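Sarcolemmal membrane-associated protein (Homo sapiens, PDB 6AR0) associates with the STRIPAK core to form the extended complex that dephosphorylates STK3 and inhibits Hippo signalling, its FHA domain being the part present here. Local coordinates at residues H15-R20 with G119-T124; C95-G100 with I125-P130. One frame throughout, in Å; residues are numbered along the deposited sequence.

Interaction 1 (H15-R20 with G119-T124); sequences HPFQER and GCIVST
Two first torsions set how H15 and F17 reach strand 117-128: the imidazole of H15 swings away from its own backbone N (chi1 -174°), whereas the ring of F17 sits between N and the carbonyl carbon (chi1 67°), a turn that carries the phenyl toward I121 and S123. In this FHA domain, a beta sandwich, the contact lays the connection between strands 5-10 and 20-23 over strand 117-128, a worked example of a loop held at H15 by a direct and a water-mediated link, and at F17 by an aromatic side chain. In the direct link, H15 N donates to C120 O over 2.8 Å, the donor tilted 23° from the carbonyl plane. Nearby, one water joins the two segments, lying 2.7 Å from H15 ND1 and accepting from G119 N. The other ring nitrogen, NE2, makes a weak hydrogen bond to D47 O, so the imidazole has a polar partner at both nitrogens. The methyl CD1 of I121 lies at the edge of that imidazole, near its plane, and also approaches H15 O.

Further along, F17 and I121 cross obliquely: CE1 of F17 is 3.8 Å from I121 CG2, while F17 CD1 comes within 3.9 Å of I121 CD1; both methyls lie on the same side of the ring plane, CG2 approaching obliquely. F46 of strand 44-46 packs edge-to-face with F17 and also touches I121, tying the contact to the second sheet of the sandwich. The far end of the phenyl reaches S123, whose OG is hydrogen-bonded to T9 O of strand 5-10. V122 O and S123 OG both lie at the phenyl edge, near its plane, with F17 CZ 3.6 Å from S123 OG.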
ATOM      1  N   HIS A  15       1.988  -3.685  11.760  1.00  9.28           N
ATOM      2  CA  HIS A  15       3.349  -4.169  11.844  1.00  9.24           C
ATOM      3  C   HIS A  15       4.292  -2.989  11.592  1.00  9.18           C
ATOM      4  O   HIS A  15       4.024  -2.169  10.707  1.00  9.12           O
ATOM      5  CB  HIS A  15       3.494  -5.236  10.761  1.00 10.15           C
ATOM      6  CG  HIS A  15       4.787  -5.960  10.769  1.00 11.98           C
ATOM      7  ND1 HIS A  15       5.150  -6.856  11.750  1.00 14.50           N
ATOM      8  CD2 HIS A  15       5.774  -5.982   9.846  1.00 14.87           C
ATOM      9  CE1 HIS A  15       6.332  -7.369  11.444  1.00 16.14           C
ATOM     10  NE2 HIS A  15       6.729  -6.851  10.297  1.00 17.27           N
ATOM     11  N   PRO A  16       5.377  -2.839  12.343  1.00  9.81           N
ATOM     12  CA  PRO A  16       6.156  -1.596  12.240  1.00  9.92           C
ATOM     13  C   PRO A  16       6.830  -1.410  10.889  1.00  9.98           C
ATOM     14  O   PRO A  16       7.368  -2.350  10.300  1.00 10.59           O
ATOM     15  CB  PRO A  16       7.196  -1.750  13.349  1.00 11.78           C
ATOM     16  CG  PRO A  16       6.493  -2.617  14.346  1.00 13.35           C
ATOM     17  CD  PRO A  16       5.791  -3.636  13.512  1.00 11.86           C
ATOM     18  N   PHE A  17       6.821  -0.163  10.419  1.00  9.45           N
ATOM     19  CA  PHE A  17       7.626   0.246   9.277  1.00  9.98           C
ATOM     20  C   PHE A  17       7.942   1.721   9.431  1.00  9.35           C
ATOM     21  O   PHE A  17       7.237   2.444  10.140  1.00 11.64           O
ATOM     22  CB  PHE A  17       6.946  -0.041   7.920  1.00  9.58           C
ATOM     23  CG  PHE A  17       5.711   0.782   7.641  1.00  8.73           C
ATOM     24  CD1 PHE A  17       4.452   0.342   8.036  1.00  8.81           C
ATOM     25  CD2 PHE A  17       5.813   1.980   6.956  1.00  8.62           C
ATOM     26  CE1 PHE A  17       3.326   1.078   7.740  1.00 10.05           C
ATOM     27  CE2 PHE A  17       4.687   2.717   6.662  1.00  8.96           C
ATOM     28  CZ  PHE A  17       3.443   2.268   7.044  1.00  9.00           C
ATOM     29  N   GLN A  18       8.999   2.163   8.759  1.00  9.86           N
ATOM     30  CA  GLN A  18       9.377   3.566   8.771  1.00  9.94           C
ATOM     31  C   GLN A  18       8.722   4.307   7.610  1.00  9.21           C
ATOM     32  O   GLN A  18       8.540   3.759   6.518  1.00  9.20           O
ATOM     33  CB  GLN A  18      10.899   3.721   8.715  1.00 12.88           C
ATOM     34  CG  GLN A  18      11.625   3.046   9.870  1.00 17.36           C
ATOM     35  CD  GLN A  18      11.148   3.531  11.236  1.00 29.31           C
ATOM     36  OE1 GLN A  18      11.152   4.731  11.520  1.00 27.61           O
ATOM     37  NE2 GLN A  18      10.732   2.595  12.087  1.00 34.77           N
ATOM     38  N   GLU A  19       8.398   5.571   7.857  1.00  9.68           N
ATOM     39  CA  GLU A  19       7.660   6.394   6.906  1.00  9.09           C
ATOM     40  C   GLU A  19       8.309   6.376   5.528  1.00  9.08           C
ATOM     41  O   GLU A  19       9.533   6.496   5.391  1.00 10.12           O
ATOM     42  CB  GLU A  19       7.623   7.821   7.449  1.00 10.98           C
ATOM     43  CG  GLU A  19       6.969   8.841   6.543  1.00 11.26           C
ATOM     44  CD  GLU A  19       6.834  10.191   7.229  1.00 12.77           C
ATOM     45  OE1 GLU A  19       6.714  10.221   8.478  1.00 16.94           O
ATOM     46  OE2 GLU A  19       6.873  11.218   6.534  1.00 13.82           O
ATOM     47  N   ARG A  20       7.469   6.277   4.496  1.00  7.75           N
ATOM     48  CA  ARG A  20       7.928   6.187   3.117  1.00  7.66           C
ATOM     49  C   ARG A  20       7.512   7.433   2.348  1.00  7.91           C
ATOM     50  O   ARG A  20       6.375   7.895   2.470  1.00  8.41           O
ATOM     51  CB  ARG A  20       7.357   4.952   2.416  1.00  7.87           C
ATOM     52  CG  ARG A  20       7.517   3.663   3.196  1.00  8.17           C
ATOM     53  CD  ARG A  20       8.990   3.331   3.445  1.00  8.34           C
ATOM     54  NE  ARG A  20       9.142   2.095   4.209  1.00  8.63           N
ATOM     55  CZ  ARG A  20       9.117   0.864   3.689  1.00  8.16           C
ATOM     56  NH1 ARG A  20       8.971   0.675   2.390  1.00  8.75           N
ATOM     57  NH2 ARG A  20       9.227  -0.187   4.479  1.00  9.24           N
ATOM     58  N   GLY A 119       1.617  -9.443  12.308  1.00 11.40           N
ATOM     59  CA  GLY A 119       0.886  -8.254  11.930  1.00 11.56           C
ATOM     60  C   GLY A 119       0.919  -7.982  10.427  1.00 11.44           C
ATOM     61  O   GLY A 119       1.663  -8.584   9.655  1.00 14.33           O
ATOM     62  N   CYS A 120       0.085  -7.035  10.011  1.00 11.53           N
ATOM     63  CA  CYS A 120      -0.038  -6.613   8.620  1.00 11.52           C
ATOM     64  C   CYS A 120       0.344  -5.139   8.507  1.00 11.79           C
ATOM     65  O   CYS A 120       0.564  -4.452   9.516  1.00 12.04           O
ATOM     66  CB  CYS A 120      -1.469  -6.847   8.108  1.00 11.50           C
ATOM     67  SG  CYS A 120      -2.742  -5.916   8.968  1.00 11.75           S
ATOM     68  N   ILE A 121       0.433  -4.630   7.280  1.00  7.77           N
ATOM     69  CA  ILE A 121       0.802  -3.234   7.086  1.00  8.10           C
ATOM     70  C   ILE A 121      -0.473  -2.406   7.066  1.00  7.63           C
ATOM     71  O   ILE A 121      -1.371  -2.659   6.257  1.00  8.69           O
ATOM     72  CB  ILE A 121       1.602  -3.059   5.793  1.00  8.59           C
ATOM     73  CG1 ILE A 121       2.931  -3.816   5.871  1.00  9.46           C
ATOM     74  CG2 ILE A 121       1.811  -1.581   5.471  1.00  8.52           C
ATOM     75  CD1 ILE A 121       3.903  -3.323   6.920  1.00  9.92           C
ATOM     76  N   VAL A 122      -0.559  -1.424   7.967  1.00  7.86           N
ATOM     77  CA  VAL A 122      -1.691  -0.505   8.039  1.00  8.08           C
ATOM     78  C   VAL A 122      -1.104   0.901   8.003  1.00  7.49           C
ATOM     79  O   VAL A 122      -0.318   1.271   8.885  1.00  8.10           O
ATOM     80  CB  VAL A 122      -2.553  -0.705   9.303  1.00  8.80           C
ATOM     81  CG1 VAL A 122      -3.815   0.137   9.217  1.00 10.01           C
ATOM     82  CG2 VAL A 122      -2.907  -2.179   9.511  1.00  9.84           C
ATOM     83  N   SER A 123      -1.470   1.675   6.987  1.00  7.51           N
ATOM     84  CA  SER A 123      -0.808   2.949   6.728  1.00  7.94           C
ATOM     85  C   SER A 123      -1.828   4.047   6.477  1.00  9.37           C
ATOM     86  O   SER A 123      -2.897   3.805   5.914  1.00 14.71           O
ATOM     87  CB  SER A 123       0.080   2.794   5.481  1.00  8.76           C
ATOM     88  OG  SER A 123       0.900   3.888   5.131  1.00 12.72           O
ATOM     89  N   THR A 124      -1.512   5.256   6.901  1.00  8.13           N
ATOM     90  CA  THR A 124      -2.177   6.414   6.330  1.00  7.72           C
ATOM     91  C   THR A 124      -1.426   6.777   5.067  1.00  8.78           C
ATOM     92  O   THR A 124      -0.195   6.690   5.035  1.00 12.23           O
ATOM     93  CB  THR A 124      -2.089   7.602   7.285  1.00 10.33           C
ATOM     94  OG1 THR A 124      -2.666   7.236   8.535  1.00 13.29           O
ATOM     95  CG2 THR A 124      -2.799   8.834   6.718  1.00 14.00           C
TER
HETATM   96  O   HOH W   1       3.916  -8.434  13.514  1.00 18.01           O

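Interaction 2 (C95-G100 with I125-P130); sequences CEILSG and IKLFLP
The two sheets of the FHA beta sandwich are bridged here: strand 95-97 is an outermost strand of one, strand 117-128 belongs to the other, and the turn leaving the first comes down on the second. Its grip consists of two hydrogen bonds on neighbouring peptides. G100 N donates to I125 O over 2.8 Å, and L127 N donates to S99 OG at 162°, the acceptor in this second bond being a side-chain hydroxyl. That hydroxyl also hydrogen-bonds with E134 OE2, so a residue beyond the strand helps to position it. The aliphatic chain of K126, bent at chi2 and chi4, folds alongside the turn and brings CD to 3.5 Å from S99 OG.

Between the sheets, I97 meets I125 and L127, crossing each at about a right angle. Its CD1 lies 3.9 Å from I125 CD1, and its CG1 approaches L127 CD1. F67 and V58 add to this apolar core around I97. L127 leans over the backbone of the turn as well, its CD1 sitting 3.6 Å from both I97 O and L98 C.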
ATOM      1  N   CYS A  95      -8.641   1.044  -8.089  1.00  7.95           N
ATOM      2  CA  CYS A  95      -9.519   1.666  -7.104  1.00  6.91           C
ATOM      3  C   CYS A  95      -8.911   3.006  -6.711  1.00  6.76           C
ATOM      4  O   CYS A  95      -7.759   3.067  -6.284  1.00  7.33           O
ATOM      5  CB  CYS A  95      -9.671   0.755  -5.890  1.00  8.19           C
ATOM      6  SG  CYS A  95     -10.570  -0.761  -6.214  1.00  9.90           S
ATOM      7  N   GLU A  96      -9.664   4.081  -6.882  1.00  6.86           N
ATOM      8  CA  GLU A  96      -9.129   5.404  -6.609  1.00  7.29           C
ATOM      9  C   GLU A  96      -8.902   5.601  -5.113  1.00  6.62           C
ATOM     10  O   GLU A  96      -9.758   5.258  -4.278  1.00  7.81           O
ATOM     11  CB  GLU A  96     -10.082   6.482  -7.127  1.00  7.62           C
ATOM     12  CG  GLU A  96      -9.519   7.867  -6.919  1.00  8.22           C
ATOM     13  CD  GLU A  96     -10.339   8.995  -7.510  1.00  8.78           C
ATOM     14  OE1 GLU A  96     -11.407   8.752  -8.096  1.00  9.52           O
ATOM     15  OE2 GLU A  96      -9.877  10.168  -7.405  1.00  9.52           O
ATOM     16  N   ILE A  97      -7.740   6.172  -4.787  1.00  6.57           N
ATOM     17  CA  ILE A  97      -7.370   6.533  -3.428  1.00  7.07           C
ATOM     18  C   ILE A  97      -7.289   8.053  -3.310  1.00  6.75           C
ATOM     19  O   ILE A  97      -6.935   8.767  -4.265  1.00  7.45           O
ATOM     20  CB  ILE A  97      -6.071   5.849  -2.950  1.00  6.73           C
ATOM     21  CG1 ILE A  97      -4.943   6.029  -3.973  1.00  7.46           C
ATOM     22  CG2 ILE A  97      -6.337   4.366  -2.693  1.00  7.65           C
ATOM     23  CD1 ILE A  97      -3.556   5.610  -3.455  1.00  8.19           C
ATOM     24  N   LEU A  98      -7.648   8.547  -2.122  1.00  7.29           N
ATOM     25  CA  LEU A  98      -7.697   9.967  -1.820  1.00  7.76           C
ATOM     26  C   LEU A  98      -6.787  10.233  -0.632  1.00  7.98           C
ATOM     27  O   LEU A  98      -6.456   9.328   0.149  1.00  8.44           O
ATOM     28  CB  LEU A  98      -9.125  10.419  -1.506  1.00  9.22           C
ATOM     29  CG  LEU A  98     -10.181  10.255  -2.608  1.00 11.41           C
ATOM     30  CD1 LEU A  98     -11.472  10.861  -2.133  1.00 12.71           C
ATOM     31  CD2 LEU A  98      -9.784  10.832  -3.945  1.00 13.68           C
ATOM     32  N   SER A  99      -6.363  11.475  -0.500  1.00  8.56           N
ATOM     33  CA  SER A  99      -5.424  11.802   0.557  1.00  8.41           C
ATOM     34  C   SER A  99      -6.107  11.687   1.912  1.00  8.48           C
ATOM     35  O   SER A  99      -7.182  12.251   2.125  1.00 10.99           O
ATOM     36  CB  SER A  99      -4.875  13.211   0.350  1.00 10.34           C
ATOM     37  OG  SER A  99      -3.703  13.352   1.119  1.00  9.90           O
ATOM     38  N   GLY A 100      -5.483  10.945   2.824  1.00  8.42           N
ATOM     39  CA  GLY A 100      -6.062  10.627   4.117  1.00 10.63           C
ATOM     40  C   GLY A 100      -6.635   9.233   4.249  1.00  9.19           C
ATOM     41  O   GLY A 100      -7.055   8.847   5.353  1.00 10.30           O
ATOM     42  N   ILE A 125      -2.143   7.173   4.021  1.00  8.08           N
ATOM     43  CA  ILE A 125      -1.506   7.639   2.790  1.00  8.63           C
ATOM     44  C   ILE A 125      -1.919   9.087   2.561  1.00  9.72           C
ATOM     45  O   ILE A 125      -3.107   9.418   2.618  1.00 12.17           O
ATOM     46  CB  ILE A 125      -1.798   6.716   1.582  1.00  9.81           C
ATOM     47  CG1 ILE A 125      -0.801   6.931   0.431  1.00 10.10           C
ATOM     48  CG2 ILE A 125      -3.253   6.832   1.130  1.00 12.14           C
ATOM     49  CD1 ILE A 125      -0.830   5.856  -0.672  1.00 11.36           C
ATOM     50  N   LYS A 126      -0.933   9.945   2.324  1.00  8.15           N
ATOM     51  CA  LYS A 126      -1.146  11.332   1.932  1.00  8.74           C
ATOM     52  C   LYS A 126      -0.591  11.504   0.529  1.00  8.22           C
ATOM     53  O   LYS A 126       0.463  10.949   0.205  1.00  9.51           O
ATOM     54  CB  LYS A 126      -0.465  12.286   2.911  1.00 10.61           C
ATOM     55  CG  LYS A 126      -1.052  12.205   4.316  1.00 12.76           C
ATOM     56  CD  LYS A 126      -2.471  12.775   4.378  1.00 18.35           C
ATOM     57  CE  LYS A 126      -3.061  12.688   5.771  1.00 29.67           C
ATOM     58  NZ  LYS A 126      -2.604  13.817   6.628  1.00 35.94           N
ATOM     59  N   LEU A 127      -1.333  12.202  -0.315  1.00  7.73           N
ATOM     60  CA  LEU A 127      -1.090  12.192  -1.748  1.00  7.91           C
ATOM     61  C   LEU A 127      -0.942  13.616  -2.253  1.00  8.06           C
ATOM     62  O   LEU A 127      -1.737  14.492  -1.898  1.00  8.80           O
ATOM     63  CB  LEU A 127      -2.262  11.536  -2.483  1.00  8.32           C
ATOM     64  CG  LEU A 127      -2.541  10.091  -2.065  1.00  8.10           C
ATOM     65  CD1 LEU A 127      -3.857   9.621  -2.676  1.00  9.22           C
ATOM     66  CD2 LEU A 127      -1.386   9.181  -2.483  1.00  8.10           C
ATOM     67  N   PHE A 128       0.066  13.832  -3.095  1.00  7.64           N
ATOM     68  CA  PHE A 128       0.400  15.159  -3.600  1.00  8.71           C
ATOM     69  C   PHE A 128       0.617  15.108  -5.103  1.00  8.71           C
ATOM     70  O   PHE A 128       1.318  14.223  -5.610  1.00  8.57           O
ATOM     71  CB  PHE A 128       1.640  15.716  -2.889  1.00  9.38           C
ATOM     72  CG  PHE A 128       1.484  15.721  -1.411  1.00  9.62           C
ATOM     73  CD1 PHE A 128       0.873  16.776  -0.756  1.00 11.76           C
ATOM     74  CD2 PHE A 128       1.862  14.616  -0.678  1.00  9.83           C
ATOM     75  CE1 PHE A 128       0.674  16.726   0.617  1.00 13.30           C
ATOM     76  CE2 PHE A 128       1.675  14.577   0.689  1.00 13.01           C
ATOM     77  CZ  PHE A 128       1.085  15.639   1.338  1.00 13.82           C
ATOM     78  N   LEU A 129       0.018  16.079  -5.796  1.00 10.65           N
ATOM     79  CA  LEU A 129       0.184  16.235  -7.221  1.00 11.23           C
ATOM     80  C   LEU A 129       1.625  16.625  -7.547  1.00 11.77           C
ATOM     81  O   LEU A 129       2.367  17.089  -6.679  1.00 11.72           O
ATOM     82  CB  LEU A 129      -0.773  17.319  -7.717  1.00 13.78           C
ATOM     83  CG  LEU A 129      -2.258  17.150  -7.377  1.00 16.18           C
ATOM     84  CD1 LEU A 129      -3.059  18.357  -7.820  1.00 21.06           C
ATOM     85  CD2 LEU A 129      -2.817  15.879  -7.996  1.00 18.27           C
ATOM     86  N   PRO A 130       2.040  16.471  -8.806  1.00 13.52           N
ATOM     87  CA  PRO A 130       3.423  16.836  -9.155  1.00 15.23           C
ATOM     88  C   PRO A 130       3.784  18.257  -8.800  1.00 15.49           C
ATOM     89  O   PRO A 130       4.947  18.521  -8.470  1.00 18.88           O
ATOM     90  CB  PRO A 130       3.480  16.597 -10.666  1.00 16.39           C
ATOM     91  CG  PRO A 130       2.488  15.522 -10.887  1.00 16.21           C
ATOM     92  CD  PRO A 130       1.364  15.787  -9.915  1.00 14.82           C
TER

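Both contacts draw on strand 117-128, interaction 1 using residues 119-124 and interaction 2 those that follow directly, through the end of the strand, with centres about 17 Å apart. Along the chain their segments alternate: 15-20, 95-100, 119-124, 125-130. The late strand thus receives an early loop first and a later turn second, and apart from adjoining in sequence the two contacts do not touch. Each also reaches the other sheet, interaction 1 through F46 of strand 44-46 and interaction 2 through strand 95-97, the two outermost strands of that sheet. A single strand can therefore join distant parts of the sequence and both layers of a compact FHA sandwich.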